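Local structure of alpha-glucosidase (Pseudoalteromonas sp. K8, 5HQA) at residues Glu128-Phe132 with Thr226-Ile231; His185-Val190 with Ile439-Leu444. The protein hydrolyses alpha-glucosides as a calcium-binding, chloride-activated member of glycoside hydrolase family 97. All coordinates share one frame; numbering follows the deposited sequence.

Interaction 1 (Glu128-Phe132 with Thr226-Ile231); sequences ELTEF and TPWRTI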
# COMPACT_ATOMS: atom_id res chain seq x y z
N GLU A 128 15.81 -13.61 13.12
CA GLU A 128 16.24 -13.91 11.76
C GLU A 128 17.51 -13.10 11.51
O GLU A 128 17.51 -11.88 11.68
CB GLU A 128 15.14 -13.56 10.75
CG GLU A 128 15.54 -13.93 9.33
CD GLU A 128 14.47 -13.62 8.30
OE1 GLU A 128 13.26 -13.77 8.62
OE2 GLU A 128 14.84 -13.24 7.16
N LEU A 129 18.59 -13.78 11.13
CA LEU A 129 19.90 -13.14 11.03
C LEU A 129 20.12 -12.41 9.71
O LEU A 129 21.16 -11.76 9.55
CB LEU A 129 21.01 -14.19 11.23
CG LEU A 129 20.98 -14.89 12.59
CD1 LEU A 129 22.10 -15.92 12.68
CD2 LEU A 129 21.09 -13.89 13.73
N THR A 130 19.17 -12.51 8.78
CA THR A 130 19.24 -11.84 7.48
C THR A 130 19.71 -10.40 7.61
O THR A 130 19.15 -9.62 8.38
CB THR A 130 17.85 -11.86 6.84
OG1 THR A 130 17.37 -13.20 6.83
CG2 THR A 130 17.90 -11.27 5.41
N GLU A 131 20.70 -10.04 6.80
CA GLU A 131 21.18 -8.67 6.74
C GLU A 131 21.04 -8.13 5.32
O GLU A 131 20.91 -8.87 4.35
CB GLU A 131 22.66 -8.56 7.18
CG GLU A 131 22.91 -8.91 8.65
CD GLU A 131 24.39 -9.10 8.96
OE1 GLU A 131 25.20 -9.23 8.00
OE2 GLU A 131 24.75 -9.11 10.16
N PHE A 132 21.08 -6.79 5.24
CA PHE A 132 21.21 -6.03 4.00
C PHE A 132 22.33 -5.04 4.28
O PHE A 132 22.09 -3.96 4.83
CB PHE A 132 19.89 -5.33 3.64
CG PHE A 132 18.69 -6.24 3.65
CD1 PHE A 132 18.01 -6.50 4.83
CD2 PHE A 132 18.25 -6.85 2.48
CE1 PHE A 132 16.91 -7.35 4.84
CE2 PHE A 132 17.15 -7.69 2.48
CZ PHE A 132 16.48 -7.94 3.66
N THR A 226 10.26 -18.83 4.96
CA THR A 226 10.02 -17.43 5.28
C THR A 226 9.27 -16.76 4.14
O THR A 226 9.20 -17.29 3.02
CB THR A 226 11.34 -16.70 5.51
OG1 THR A 226 12.06 -16.63 4.28
CG2 THR A 226 12.18 -17.40 6.58
N PRO A 227 8.71 -15.58 4.37
CA PRO A 227 8.32 -14.73 3.24
C PRO A 227 9.54 -14.37 2.41
O PRO A 227 10.69 -14.58 2.82
CB PRO A 227 7.71 -13.48 3.91
CG PRO A 227 7.38 -13.93 5.33
CD PRO A 227 8.43 -14.95 5.67
N TRP A 228 9.30 -13.81 1.23
CA TRP A 228 10.39 -13.32 0.41
C TRP A 228 10.93 -12.01 0.98
O TRP A 228 10.18 -11.16 1.45
CB TRP A 228 9.91 -13.09 -1.02
CG TRP A 228 9.50 -14.35 -1.70
CD1 TRP A 228 8.26 -14.93 -1.70
CD2 TRP A 228 10.35 -15.21 -2.48
NE1 TRP A 228 8.29 -16.10 -2.43
CE2 TRP A 228 9.56 -16.29 -2.92
CE3 TRP A 228 11.70 -15.16 -2.85
CZ2 TRP A 228 10.07 -17.32 -3.72
CZ3 TRP A 228 12.22 -16.19 -3.64
CH2 TRP A 228 11.40 -17.25 -4.06
N ARG A 229 12.25 -11.86 0.97
CA ARG A 229 12.91 -10.58 1.22
C ARG A 229 13.24 -9.98 -0.14
O ARG A 229 13.79 -10.69 -1.00
CB ARG A 229 14.19 -10.77 2.04
CG ARG A 229 13.97 -11.05 3.52
CD ARG A 229 13.43 -12.47 3.80
NE ARG A 229 13.02 -12.59 5.20
CZ ARG A 229 11.86 -12.13 5.67
NH1 ARG A 229 10.99 -11.53 4.85
NH2 ARG A 229 11.56 -12.26 6.96
N THR A 230 12.88 -8.72 -0.37
CA THR A 230 13.02 -8.13 -1.70
C THR A 230 13.97 -6.95 -1.68
O THR A 230 13.95 -6.13 -0.75
CB THR A 230 11.66 -7.70 -2.30
OG1 THR A 230 11.08 -6.65 -1.52
CG2 THR A 230 10.70 -8.87 -2.35
N ILE A 231 14.80 -6.86 -2.72
CA ILE A 231 15.74 -5.76 -2.91
C ILE A 231 15.53 -5.25 -4.33
O ILE A 231 16.03 -5.86 -5.29
CB ILE A 231 17.19 -6.18 -2.68
CG1 ILE A 231 17.34 -6.85 -1.30
CG2 ILE A 231 18.10 -4.96 -2.79
CD1 ILE A 231 18.70 -7.52 -1.09

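Interaction 2 (His185-Val190 with Ile439-Leu444); sequences HEAALV and IKDTGL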
# COMPACT_ATOMS: atom_id res chain seq x y z
N HIS A 185 12.08 -4.55 0.92
CA HIS A 185 10.71 -4.82 1.34
C HIS A 185 10.58 -6.34 1.48
O HIS A 185 11.59 -7.04 1.59
CB HIS A 185 9.73 -4.17 0.35
CG HIS A 185 8.30 -4.20 0.77
ND1 HIS A 185 7.87 -3.81 2.02
CD2 HIS A 185 7.18 -4.57 0.09
CE1 HIS A 185 6.56 -3.94 2.10
NE2 HIS A 185 6.12 -4.40 0.94
N GLU A 186 9.35 -6.84 1.49
CA GLU A 186 9.15 -8.28 1.52
C GLU A 186 7.86 -8.61 0.77
O GLU A 186 7.03 -7.74 0.51
CB GLU A 186 9.13 -8.82 2.96
CG GLU A 186 8.22 -8.12 3.93
CD GLU A 186 8.30 -8.73 5.33
OE1 GLU A 186 8.08 -7.99 6.31
OE2 GLU A 186 8.58 -9.94 5.46
N ALA A 187 7.72 -9.89 0.40
CA ALA A 187 6.57 -10.31 -0.37
C ALA A 187 5.99 -11.60 0.21
O ALA A 187 6.74 -12.46 0.69
CB ALA A 187 6.93 -10.51 -1.86
N ALA A 188 4.66 -11.71 0.14
CA ALA A 188 3.92 -12.89 0.59
C ALA A 188 4.14 -13.14 2.09
O ALA A 188 4.57 -14.21 2.52
CB ALA A 188 4.30 -14.14 -0.23
N LEU A 189 3.80 -12.12 2.88
CA LEU A 189 3.95 -12.21 4.34
C LEU A 189 2.78 -13.01 4.88
O LEU A 189 1.68 -12.47 5.09
CB LEU A 189 4.03 -10.82 4.96
CG LEU A 189 4.07 -10.74 6.48
CD1 LEU A 189 5.21 -11.56 7.08
CD2 LEU A 189 4.17 -9.27 6.90
N VAL A 190 3.00 -14.32 5.08
CA VAL A 190 1.97 -15.28 5.46
C VAL A 190 2.48 -16.10 6.63
O VAL A 190 3.57 -16.68 6.55
CB VAL A 190 1.61 -16.22 4.29
CG1 VAL A 190 0.57 -17.25 4.74
CG2 VAL A 190 1.11 -15.42 3.10
N ILE A 439 -1.63 -4.49 8.21
CA ILE A 439 -0.27 -4.92 7.90
C ILE A 439 0.11 -4.30 6.55
O ILE A 439 -0.74 -4.11 5.67
CB ILE A 439 -0.17 -6.46 7.87
CG1 ILE A 439 1.25 -6.92 7.52
CG2 ILE A 439 -1.16 -7.05 6.84
CD1 ILE A 439 2.28 -6.61 8.60
N LYS A 440 1.38 -3.96 6.39
CA LYS A 440 1.85 -3.42 5.12
C LYS A 440 1.53 -4.40 3.99
O LYS A 440 1.44 -5.61 4.18
CB LYS A 440 3.35 -3.15 5.18
CG LYS A 440 4.17 -4.44 5.33
CD LYS A 440 5.61 -4.15 5.77
CE LYS A 440 6.38 -5.45 5.92
NZ LYS A 440 7.80 -5.24 6.36
N ASP A 441 1.33 -3.83 2.79
CA ASP A 441 1.04 -4.62 1.60
C ASP A 441 2.29 -5.40 1.20
O ASP A 441 3.39 -4.83 1.13
CB ASP A 441 0.60 -3.67 0.47
CG ASP A 441 0.05 -4.39 -0.76
OD1 ASP A 441 0.42 -5.56 -1.01
OD2 ASP A 441 -0.76 -3.76 -1.49
N THR A 442 2.15 -6.71 1.00
CA THR A 442 3.27 -7.52 0.51
C THR A 442 2.88 -8.30 -0.74
O THR A 442 3.50 -9.32 -1.05
CB THR A 442 3.80 -8.46 1.61
OG1 THR A 442 2.78 -9.36 2.03
CG2 THR A 442 4.27 -7.64 2.82
N GLY A 443 1.86 -7.83 -1.46
CA GLY A 443 1.46 -8.43 -2.73
C GLY A 443 0.40 -9.50 -2.64
O GLY A 443 0.12 -10.15 -3.66
N LEU A 444 -0.22 -9.70 -1.47
CA LEU A 444 -1.16 -10.80 -1.33
C LEU A 444 -2.45 -10.59 -2.12
O LEU A 444 -3.21 -11.56 -2.29
CB LEU A 444 -1.47 -11.02 0.16
CG LEU A 444 -0.33 -11.68 0.93
CD1 LEU A 444 -0.52 -11.51 2.43
CD2 LEU A 444 -0.27 -13.16 0.55

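Interaction 1 (Glu128-Phe132 with Thr226-Ile231)
Glu128-Phe132 and Thr226-Ile231 run almost parallel, their end-to-end directions 9° apart, with CA atoms of Thr130 and Arg229 9.0 Å from each other, so side chains alone bridge the gap. Glu128 and Arg229 reach for one another from opposite directions and meet in a side-on, two-nitrogen salt bridge. Arg229 NH2 gives a nearly straight bond to Glu128 OE1 at 2.8 Å, while Arg229 NE meets Glu128 OE2 at 2.8 Å on its syn lone pair. Carboxylate and guanidinium planes lie only 28° apart, which lets both bonds form together. The glutamate gets there by an extended chain, CG standing anti to the backbone N (chi1 -177°); the arginine instead bends at chi2, folding its head back toward Thr226, whose CB lies over one guanidinium face, offset toward the rim. The anti lone pair of Glu128 OE2 takes the hydroxyl of Thr130, OG1 to OE2 2.6 Å, and OE1 is also hydrogen-bonded to the Tyr192 hydroxyl, so the buried carboxylate is gripped at both oxygens. The strands 122-134 and 224-234 belong to two different antiparallel sheets of the N-terminal GH97 domain, a member of the galactose mutarotase clan, and the contact joins the layers of its beta-sandwich. Farther along, the packing between the sheets is apolar: the flat Phe132 ring presents the C-H groups of its edge to the partner strand, with Ile231 CD1 3.7 Å from Phe132 CD2, Ile231 CG1 close by, and the methylenes Arg229 CB and CG each 4.0 Å from Phe132 CZ.

Interaction 2 (His185-Val190 with Ile439-Leu444)
His185 and Lys440 pass side by side, pointing opposite ways, the ring edge of the histidine lying against the lysine methylenes, with His185 CE1 3.8 Å from Lys440 CD. In the plane of that ring His185 NE2 donates to the backbone oxygen of Asp441 (2.8 Å), nearly along the C=O axis, while ND1 is hydrogen-bonded to Thr170 OG1. The extended lysine runs roughly perpendicular to Glu186; its NZ, also hydrogen-bonded to Thr170 OG1, makes a salt bridge of 2.8 Å to the anti lone pair of Glu186 OE1. Thr442 sits at the centre. Its OG1, placed between backbone N and carbonyl carbon (chi1 61°), accepts from Leu189 N at 3.1 Å, and its carbonyl O from Ala188 N at 2.9 Å. An Asx turn, Gly443 N to Asp441 OD1 at 2.7 Å, brackets Thr442; Gly443 has a positive phi, at which a side chain would strike the preceding carbonyl oxygen. Leu189 CD2 packs obliquely on Ile439 CD1, 3.7 Å away. The loop between strands 432-435 and 451-454 thus meets the end of strand 181-187, with Val416 of helix 413-428 touching both Leu189 and Ile439, and Trp451 touching Ile439 and Leu444.

Overall arrangement
Interactions 1 and 2 have centres about 12 Å apart and adjoin through strands 224-234 and 181-187, antiparallel neighbours in one sheet of the N-terminal domain. Along the chain the segments alternate, 128-132, 185-190, 226-231, then 439-444. Interaction 1 ties that sheet to the other layer of the sandwich; interaction 2 joins it to a loop of the catalytic domain, of the TIM-barrel clan, with a sheet of parallel strands. Arg229 and Glu186 link the two by a salt bridge, completing a run of charges Glu128, Arg229, Glu186, Lys440 from sandwich interior to domain interface. Segment 439-444 begins two residues after the calcium ligand Glu437, though the Ile439 side chain is about 14 Å from the ion.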